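Local atomic coordinates of Mgp-operon protein 3 (Mycoplasma pneumoniae, PDB entry 6RJ1), a protein that is an immunodominant surface protein of Mycoplasma pneumoniae that takes part in cell adhesion, probably through sugar-bearing host receptors. Residues A264-L270 / T352-N358; G514-N520 / K645-I650; Q919-A923 / N960-E964. One frame throughout, in Å; residues are numbered along the deposited sequence.

Contact 1 of 3, residues A264-L270 / T352-N358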
loop_
_atom_site.group_PDB
_atom_site.type_symbol
_atom_site.label_atom_id
_atom_site.label_comp_id
_atom_site.label_asym_id
_atom_site.label_seq_id
_atom_site.Cartn_x
_atom_site.Cartn_y
_atom_site.Cartn_z
ATOM N N ALA A 264 -15.955 -7.102 -23.199
ATOM C CA ALA A 264 -14.878 -7.681 -22.396
ATOM C C ALA A 264 -15.094 -9.176 -22.152
ATOM O O ALA A 264 -14.130 -9.936 -22.191
ATOM C CB ALA A 264 -14.761 -6.947 -21.075
ATOM N N GLU A 265 -16.356 -9.596 -21.921
ATOM C CA GLU A 265 -16.742 -10.993 -21.684
ATOM C C GLU A 265 -16.371 -11.888 -22.870
ATOM O O GLU A 265 -15.858 -12.993 -22.670
ATOM C CB GLU A 265 -18.251 -11.103 -21.389
ATOM C CG GLU A 265 -18.641 -10.695 -19.978
ATOM C CD GLU A 265 -20.121 -10.508 -19.692
ATOM O OE1 GLU A 265 -20.473 -10.396 -18.496
ATOM O OE2 GLU A 265 -20.928 -10.463 -20.651
ATOM N N ASN A 266 -16.614 -11.397 -24.100
ATOM C CA ASN A 266 -16.322 -12.117 -25.339
ATOM C C ASN A 266 -14.825 -12.135 -25.656
ATOM O O ASN A 266 -14.311 -13.171 -26.097
ATOM C CB ASN A 266 -17.115 -11.527 -26.515
ATOM C CG ASN A 266 -18.622 -11.584 -26.370
ATOM O OD1 ASN A 266 -19.201 -12.536 -25.821
ATOM N ND2 ASN A 266 -19.294 -10.556 -26.875
ATOM N N ASP A 267 -14.135 -10.992 -25.430
ATOM C CA ASP A 267 -12.701 -10.830 -25.686
ATOM C C ASP A 267 -11.822 -11.583 -24.687
ATOM O O ASP A 267 -10.796 -12.144 -25.080
ATOM C CB ASP A 267 -12.312 -9.342 -25.721
ATOM C CG ASP A 267 -10.881 -9.078 -26.154
ATOM O OD1 ASP A 267 -10.539 -9.404 -27.319
ATOM O OD2 ASP A 267 -10.104 -8.536 -25.337
ATOM N N ALA A 268 -12.212 -11.581 -23.403
ATOM C CA ALA A 268 -11.450 -12.208 -22.326
ATOM C C ALA A 268 -12.271 -13.211 -21.479
ATOM O O ALA A 268 -12.475 -12.971 -20.286
ATOM C CB ALA A 268 -10.832 -11.128 -21.438
ATOM N N PRO A 269 -12.732 -14.355 -22.032
ATOM C CA PRO A 269 -13.496 -15.295 -21.191
ATOM C C PRO A 269 -12.622 -16.101 -20.226
ATOM O O PRO A 269 -11.435 -16.309 -20.479
ATOM C CB PRO A 269 -14.187 -16.204 -22.212
ATOM C CG PRO A 269 -13.304 -16.182 -23.389
ATOM C CD PRO A 269 -12.598 -14.857 -23.417
ATOM N N LEU A 270 -13.223 -16.566 -19.126
ATOM C CA LEU A 270 -12.568 -17.400 -18.120
ATOM C C LEU A 270 -12.383 -18.812 -18.692
ATOM O O LEU A 270 -13.120 -19.198 -19.606
ATOM C CB LEU A 270 -13.460 -17.440 -16.867
ATOM C CG LEU A 270 -12.853 -17.964 -15.569
ATOM C CD1 LEU A 270 -11.923 -16.954 -14.954
ATOM C CD2 LEU A 270 -13.937 -18.305 -14.577
ATOM N N THR A 352 -9.478 -13.801 -28.033
ATOM C CA THR A 352 -8.159 -13.331 -28.462
ATOM C C THR A 352 -7.370 -12.585 -27.385
ATOM O O THR A 352 -6.136 -12.570 -27.453
ATOM C CB THR A 352 -8.284 -12.474 -29.739
ATOM O OG1 THR A 352 -9.165 -11.376 -29.485
ATOM C CG2 THR A 352 -8.760 -13.277 -30.948
ATOM N N PHE A 353 -8.071 -11.958 -26.409
ATOM C CA PHE A 353 -7.469 -11.153 -25.331
ATOM C C PHE A 353 -6.657 -10.006 -25.967
ATOM O O PHE A 353 -5.488 -9.787 -25.634
ATOM C CB PHE A 353 -6.609 -12.010 -24.374
ATOM C CG PHE A 353 -7.348 -13.059 -23.580
ATOM C CD1 PHE A 353 -7.663 -14.288 -24.147
ATOM C CD2 PHE A 353 -7.675 -12.843 -22.248
ATOM C CE1 PHE A 353 -8.333 -15.264 -23.410
ATOM C CE2 PHE A 353 -8.327 -13.829 -21.505
ATOM C CZ PHE A 353 -8.665 -15.025 -22.097
ATOM N N SER A 354 -7.285 -9.326 -26.936
ATOM C CA SER A 354 -6.715 -8.230 -27.716
ATOM C C SER A 354 -7.048 -6.851 -27.135
ATOM O O SER A 354 -6.397 -5.867 -27.496
ATOM C CB SER A 354 -7.193 -8.322 -29.162
ATOM O OG SER A 354 -8.607 -8.402 -29.218
ATOM N N LYS A 355 -8.051 -6.777 -26.237
ATOM C CA LYS A 355 -8.479 -5.520 -25.619
ATOM C C LYS A 355 -8.429 -5.579 -24.085
ATOM O O LYS A 355 -7.992 -4.613 -23.450
ATOM C CB LYS A 355 -9.888 -5.112 -26.115
ATOM C CG LYS A 355 -9.969 -4.833 -27.609
ATOM C CD LYS A 355 -11.334 -4.288 -28.028
ATOM C CE LYS A 355 -11.742 -4.769 -29.407
ATOM N NZ LYS A 355 -11.731 -6.250 -29.582
ATOM N N TYR A 356 -8.878 -6.709 -23.503
ATOM C CA TYR A 356 -8.954 -6.924 -22.051
ATOM C C TYR A 356 -8.310 -8.223 -21.580
ATOM O O TYR A 356 -8.197 -9.183 -22.345
ATOM C CB TYR A 356 -10.422 -6.913 -21.567
ATOM C CG TYR A 356 -11.165 -5.628 -21.847
ATOM C CD1 TYR A 356 -11.115 -4.563 -20.950
ATOM C CD2 TYR A 356 -11.942 -5.485 -22.992
ATOM C CE1 TYR A 356 -11.797 -3.371 -21.206
ATOM C CE2 TYR A 356 -12.630 -4.299 -23.258
ATOM C CZ TYR A 356 -12.554 -3.244 -22.362
ATOM O OH TYR A 356 -13.222 -2.074 -22.625
ATOM N N LEU A 357 -7.939 -8.252 -20.288
ATOM C CA LEU A 357 -7.386 -9.416 -19.603
ATOM C C LEU A 357 -8.392 -9.859 -18.544
ATOM O O LEU A 357 -9.018 -9.012 -17.905
ATOM C CB LEU A 357 -6.060 -9.086 -18.887
ATOM C CG LEU A 357 -4.869 -8.621 -19.716
ATOM C CD1 LEU A 357 -3.920 -7.806 -18.857
ATOM C CD2 LEU A 357 -4.140 -9.796 -20.375
ATOM N N ASN A 358 -8.526 -11.176 -18.343
ATOM C CA ASN A 358 -9.383 -11.748 -17.307
ATOM C C ASN A 358 -8.432 -12.076 -16.153
ATOM O O ASN A 358 -7.606 -12.991 -16.263
ATOM C CB ASN A 358 -10.112 -12.997 -17.830
ATOM C CG ASN A 358 -11.258 -13.475 -16.973
ATOM O OD1 ASN A 358 -11.180 -13.531 -15.739
ATOM N ND2 ASN A 358 -12.354 -13.855 -17.617
#
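T352 reaches D267 with its hydroxyl, a weak hydrogen bond of 3.2 Å from OG1 to OD1. One residue on, F353 N donates to the main-chain D267 O at 3.0 Å, and the F353 ring lies alongside the chain as it leaves the helix: D267 O and A268 CA sit above the same face, CA 3.9 Å from the ring centroid in a CH-pi contact. S354 brings two donors to D267 OD1, its backbone N and its hydroxyl, OG being 2.9 Å from OD1. With chi1 53° the hydroxyl is folded back between the backbone N and the carbonyl carbon, and both donors meet the oxygen on its syn side. The other oxygen is taken by the main chain: K355 N lies 2.8 Å from D267 OD2, on the syn side but tilted out of the carboxylate plane, while Y356 N approaches nearly along the C-O axis. D267 is the last helical residue of helix 253-267, so a single carboxylate, gripped at both oxygens, ties the helix end to the turn leading into strand 356-358, which pairs antiparallel with strand 239-241. K355 NZ stays 4.1 Å from D267 OD1, beyond a salt bridge. The Y356 ring turns a face to A264, whose CB lies 4.0 Å from its centroid; the Y356 hydroxyl is hydrogen-bonded to E260 OE2 and G248 N. Finally N358, its CG anti to N (chi1 -166°), extends ND2 to A268 O at 2.8 Å, the acceptor oxygen near the plane of the N358 amide but the donor tilted from the carbonyl plane.

Contact 2 of 3, residues G514-N520 / K645-I650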
loop_
_atom_site.group_PDB
_atom_site.type_symbol
_atom_site.label_atom_id
_atom_site.label_comp_id
_atom_site.label_asym_id
_atom_site.label_seq_id
_atom_site.Cartn_x
_atom_site.Cartn_y
_atom_site.Cartn_z
ATOM N N GLY A 514 -8.078 17.450 -2.864
ATOM C CA GLY A 514 -9.210 18.122 -3.480
ATOM C C GLY A 514 -9.190 19.624 -3.328
ATOM O O GLY A 514 -8.208 20.203 -2.854
ATOM N N PHE A 515 -10.298 20.253 -3.725
ATOM C CA PHE A 515 -10.479 21.697 -3.691
ATOM C C PHE A 515 -11.179 22.194 -2.426
ATOM O O PHE A 515 -12.227 21.682 -2.023
ATOM C CB PHE A 515 -11.210 22.167 -4.960
ATOM C CG PHE A 515 -11.522 23.639 -5.036
ATOM C CD1 PHE A 515 -10.554 24.553 -5.445
ATOM C CD2 PHE A 515 -12.795 24.111 -4.738
ATOM C CE1 PHE A 515 -10.847 25.915 -5.526
ATOM C CE2 PHE A 515 -13.088 25.477 -4.820
ATOM C CZ PHE A 515 -12.116 26.367 -5.228
ATOM N N LYS A 516 -10.600 23.235 -1.840
ATOM C CA LYS A 516 -11.110 23.903 -0.658
ATOM C C LYS A 516 -10.958 25.423 -0.844
ATOM O O LYS A 516 -9.891 25.898 -1.256
ATOM C CB LYS A 516 -10.361 23.412 0.590
ATOM C CG LYS A 516 -11.000 23.835 1.891
ATOM C CD LYS A 516 -10.232 23.290 3.085
ATOM C CE LYS A 516 -11.115 23.228 4.314
ATOM N NZ LYS A 516 -11.436 24.568 4.872
ATOM N N ASP A 517 -12.044 26.171 -0.587
ATOM C CA ASP A 517 -12.069 27.630 -0.652
ATOM C C ASP A 517 -13.150 28.171 0.258
ATOM O O ASP A 517 -14.193 27.535 0.407
ATOM C CB ASP A 517 -12.251 28.150 -2.091
ATOM C CG ASP A 517 -11.936 29.632 -2.273
ATOM O OD1 ASP A 517 -11.283 30.222 -1.380
ATOM O OD2 ASP A 517 -12.341 30.199 -3.303
ATOM N N ASP A 518 -12.898 29.338 0.874
ATOM C CA ASP A 518 -13.849 29.990 1.777
ATOM C C ASP A 518 -15.172 30.326 1.074
ATOM O O ASP A 518 -16.228 30.245 1.699
ATOM C CB ASP A 518 -13.238 31.267 2.386
ATOM C CG ASP A 518 -12.102 31.059 3.382
ATOM O OD1 ASP A 518 -12.193 30.114 4.207
ATOM O OD2 ASP A 518 -11.138 31.863 3.359
ATOM N N SER A 519 -15.108 30.687 -0.228
ATOM C CA SER A 519 -16.257 31.032 -1.076
ATOM C C SER A 519 -17.099 29.817 -1.469
ATOM O O SER A 519 -18.231 29.986 -1.905
ATOM C CB SER A 519 -15.790 31.765 -2.331
ATOM O OG SER A 519 -14.926 30.969 -3.126
ATOM N N ASN A 520 -16.548 28.604 -1.342
ATOM C CA ASN A 520 -17.273 27.396 -1.704
ATOM C C ASN A 520 -17.896 26.728 -0.496
ATOM O O ASN A 520 -17.230 26.491 0.513
ATOM C CB ASN A 520 -16.378 26.417 -2.476
ATOM C CG ASN A 520 -17.121 25.343 -3.242
ATOM O OD1 ASN A 520 -17.939 24.585 -2.701
ATOM N ND2 ASN A 520 -16.832 25.230 -4.522
ATOM N N LYS A 645 -14.756 29.009 -8.584
ATOM C CA LYS A 645 -14.381 28.643 -7.213
ATOM C C LYS A 645 -15.580 28.468 -6.259
ATOM O O LYS A 645 -15.582 27.539 -5.460
ATOM C CB LYS A 645 -13.349 29.623 -6.630
ATOM C CG LYS A 645 -11.970 29.486 -7.268
ATOM C CD LYS A 645 -10.823 29.753 -6.304
ATOM C CE LYS A 645 -10.395 31.205 -6.261
ATOM N NZ LYS A 645 -9.061 31.370 -5.627
ATOM N N ALA A 646 -16.589 29.337 -6.348
ATOM C CA ALA A 646 -17.770 29.268 -5.487
ATOM C C ALA A 646 -18.730 28.130 -5.855
ATOM O O ALA A 646 -19.450 27.636 -4.990
ATOM C CB ALA A 646 -18.503 30.596 -5.513
ATOM N N THR A 647 -18.728 27.719 -7.133
ATOM C CA THR A 647 -19.639 26.716 -7.688
ATOM C C THR A 647 -18.978 25.342 -7.997
ATOM O O THR A 647 -19.668 24.427 -8.457
ATOM C CB THR A 647 -20.343 27.328 -8.925
ATOM O OG1 THR A 647 -21.435 26.493 -9.316
ATOM C CG2 THR A 647 -19.396 27.576 -10.109
ATOM N N ALA A 648 -17.662 25.203 -7.736
ATOM C CA ALA A 648 -16.878 23.988 -7.996
ATOM C C ALA A 648 -17.361 22.782 -7.199
ATOM O O ALA A 648 -17.745 22.924 -6.038
ATOM C CB ALA A 648 -15.409 24.244 -7.725
ATOM N N LYS A 649 -17.354 21.594 -7.844
ATOM C CA LYS A 649 -17.790 20.320 -7.270
ATOM C C LYS A 649 -16.714 19.265 -7.489
ATOM O O LYS A 649 -16.740 18.553 -8.496
ATOM C CB LYS A 649 -19.118 19.857 -7.893
ATOM C CG LYS A 649 -20.259 20.856 -7.795
ATOM C CD LYS A 649 -21.407 20.504 -8.730
ATOM C CE LYS A 649 -22.070 21.731 -9.293
ATOM N NZ LYS A 649 -22.734 22.559 -8.249
ATOM N N ILE A 650 -15.735 19.198 -6.572
ATOM C CA ILE A 650 -14.634 18.240 -6.640
ATOM C C ILE A 650 -14.832 17.146 -5.579
ATOM O O ILE A 650 -14.914 17.454 -4.396
ATOM C CB ILE A 650 -13.230 18.941 -6.558
ATOM C CG1 ILE A 650 -12.999 20.019 -7.670
ATOM C CG2 ILE A 650 -12.081 17.933 -6.527
ATOM C CD1 ILE A 650 -13.481 19.834 -9.143
#
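N520 and A646 bring the two loops closest, their CA atoms 4.2 Å apart, and the chains stand 6.2 Å apart between the CA atoms of F515 and I650. D517 to N520 form a type I beta turn, closed by the backbone bond from N520 N to D517 O. Both loops belong to the MgpC adhesin family region, which is grouped with the beta-propellers: 514-520 follows helix 503-511, whereas the loop 645-650 runs into strand 650-654. The loops do not pair as strands; side chains make the junction, partly against backbone carbonyls and partly against each other. The N520 amide is the main polar link. N520 ND2 donates to K645 O at 2.8 Å and to A648 O at 2.9 Å, the latter in the amide plane with an N-H...O angle of 166°. Two carbonyls of the opposing loop thus fix the rotation of the amide, and OD1 is taken up by the backbone N of D522. F515, with CG anti to the backbone N (chi1 177°), directs its ring at the same loop. K645 O lies at the ring edge near CE2, and K645 CD in the plane beside CZ and CE1, the two side chains crossing at about a right angle. A648 CB and I650 CG1 pack against CE2 and CB of F515, respectively. Within the turn, S519 OG donates to D517 OD2 from above the carboxylate plane, and K645 CD passes 3.4 Å from this same D517 OD2.

Contact 3 of 3, residues Q919-A923 / N960-E964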
loop_
_atom_site.group_PDB
_atom_site.type_symbol
_atom_site.label_atom_id
_atom_site.label_comp_id
_atom_site.label_asym_id
_atom_site.label_seq_id
_atom_site.Cartn_x
_atom_site.Cartn_y
_atom_site.Cartn_z
ATOM N N GLN A 919 19.776 -13.849 -1.480
ATOM C CA GLN A 919 19.217 -15.188 -1.666
ATOM C C GLN A 919 20.241 -16.089 -0.966
ATOM O O GLN A 919 21.400 -16.145 -1.378
ATOM C CB GLN A 919 19.107 -15.509 -3.163
ATOM C CG GLN A 919 17.680 -15.502 -3.663
ATOM C CD GLN A 919 17.262 -16.843 -4.225
ATOM O OE1 GLN A 919 16.844 -16.938 -5.388
ATOM N NE2 GLN A 919 17.355 -17.910 -3.413
ATOM N N ASN A 920 19.838 -16.680 0.164
ATOM C CA ASN A 920 20.720 -17.417 1.068
ATOM C C ASN A 920 21.158 -18.838 0.654
ATOM O O ASN A 920 22.022 -19.393 1.322
ATOM C CB ASN A 920 20.099 -17.473 2.462
ATOM C CG ASN A 920 18.734 -18.117 2.579
ATOM O OD1 ASN A 920 18.366 -19.048 1.849
ATOM N ND2 ASN A 920 17.961 -17.649 3.540
ATOM N N GLY A 921 20.565 -19.421 -0.380
ATOM C CA GLY A 921 20.914 -20.779 -0.791
ATOM C C GLY A 921 19.798 -21.792 -0.618
ATOM O O GLY A 921 19.883 -22.898 -1.162
ATOM N N ILE A 922 18.747 -21.435 0.153
ATOM C CA ILE A 922 17.587 -22.300 0.332
ATOM C C ILE A 922 16.619 -21.924 -0.780
ATOM O O ILE A 922 15.946 -20.896 -0.706
ATOM C CB ILE A 922 16.924 -22.227 1.735
ATOM C CG1 ILE A 922 17.936 -22.467 2.877
ATOM C CG2 ILE A 922 15.754 -23.216 1.801
ATOM C CD1 ILE A 922 17.404 -22.207 4.317
ATOM N N ALA A 923 16.622 -22.715 -1.849
ATOM C CA ALA A 923 15.773 -22.510 -3.016
ATOM C C ALA A 923 15.519 -23.826 -3.722
ATOM O O ALA A 923 16.317 -24.761 -3.604
ATOM C CB ALA A 923 16.416 -21.521 -3.974
ATOM N N ASN A 960 26.231 -17.832 9.129
ATOM C CA ASN A 960 25.888 -16.422 9.380
ATOM C C ASN A 960 24.803 -15.887 8.409
ATOM O O ASN A 960 24.858 -14.731 7.973
ATOM C CB ASN A 960 27.151 -15.528 9.399
ATOM C CG ASN A 960 28.035 -15.667 10.623
ATOM O OD1 ASN A 960 28.213 -16.752 11.198
ATOM N ND2 ASN A 960 28.628 -14.555 11.037
ATOM N N GLY A 961 23.825 -16.740 8.103
ATOM C CA GLY A 961 22.732 -16.415 7.195
ATOM C C GLY A 961 22.846 -17.034 5.817
ATOM O O GLY A 961 21.894 -16.960 5.038
ATOM N N LEU A 962 24.018 -17.620 5.489
ATOM C CA LEU A 962 24.268 -18.301 4.212
ATOM C C LEU A 962 24.073 -19.812 4.415
ATOM O O LEU A 962 24.533 -20.357 5.418
ATOM C CB LEU A 962 25.679 -17.984 3.680
ATOM C CG LEU A 962 25.843 -17.687 2.163
ATOM C CD1 LEU A 962 25.607 -18.937 1.289
ATOM C CD2 LEU A 962 25.017 -16.484 1.708
ATOM N N PHE A 963 23.363 -20.474 3.486
ATOM C CA PHE A 963 23.024 -21.888 3.602
ATOM C C PHE A 963 23.581 -22.793 2.530
ATOM O O PHE A 963 23.628 -22.424 1.359
ATOM C CB PHE A 963 21.509 -22.068 3.670
ATOM C CG PHE A 963 20.866 -21.510 4.911
ATOM C CD1 PHE A 963 20.701 -22.299 6.041
ATOM C CD2 PHE A 963 20.385 -20.207 4.937
ATOM C CE1 PHE A 963 20.082 -21.789 7.181
ATOM C CE2 PHE A 963 19.767 -19.696 6.078
ATOM C CZ PHE A 963 19.622 -20.489 7.192
ATOM N N GLU A 964 23.947 -24.012 2.945
ATOM C CA GLU A 964 24.460 -25.060 2.076
ATOM C C GLU A 964 23.895 -26.385 2.551
ATOM O O GLU A 964 23.982 -26.697 3.740
ATOM C CB GLU A 964 26.000 -25.075 2.096
ATOM C CG GLU A 964 26.652 -25.661 0.849
ATOM C CD GLU A 964 26.510 -24.837 -0.417
ATOM O OE1 GLU A 964 27.359 -23.944 -0.643
ATOM O OE2 GLU A 964 25.559 -25.093 -1.192
#
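F963 meets its neighbours from the first side-chain atom on: CB lies 3.6 Å from N920 O and a similar distance from I922 CG1. At CG the ring comes under I922, whose CD1 is 3.6 Å away. That methyl sits over the centre of the face, 3.5 Å from the F963 centroid and 10° off the normal, a CH-pi contact that brings it near all six ring carbons, CD1, CE1 and the tip CZ included. On one side the ring also meets the N920 amide: F963 CD2 lies 3.6 Å from N920 CG, and F963 CE2 passes N920 ND2 at 3.7 Å, though the polar partner of that nitrogen is T892 OG1. N920 CB lies at the ring edge in plane, and the amide and ring planes stand 70° apart.

The backbone adds one hydrogen bond, F963 N to N920 O at 2.8 Å. It joins two antiparallel sheets, for strand 962-965 is an outermost strand of its four-stranded sheet, whereas 914-920 and 922-924 pair with strand 888-896. Between strands 914-920 and 922-924 the chain turns a corner at G921 through an Asx turn: N920 OD1 accepts from I922 N in the plane of its own side-chain carbonyl.

Overall arrangement
All three contacts lie 28 to 29 Å from the centre of the chain, in well-separated places: contacts 2 and 3 are on opposite sides of it, their centres about 58 Å apart, and contact 1 is about 41 and 42 Å from them, centre to centre. No two touch or share an element. Contact 3 is buried and joins two sheets chiefly by aromatic and aliphatic packing, with a single backbone bond. Contacts 1 and 2 are partly buried and rely on a polar side chain gripping the opposing segment: a carboxylate accepting backbone N-H groups and a hydroxyl at a helix end in the first, an amide donating to carbonyls between two loops in the second.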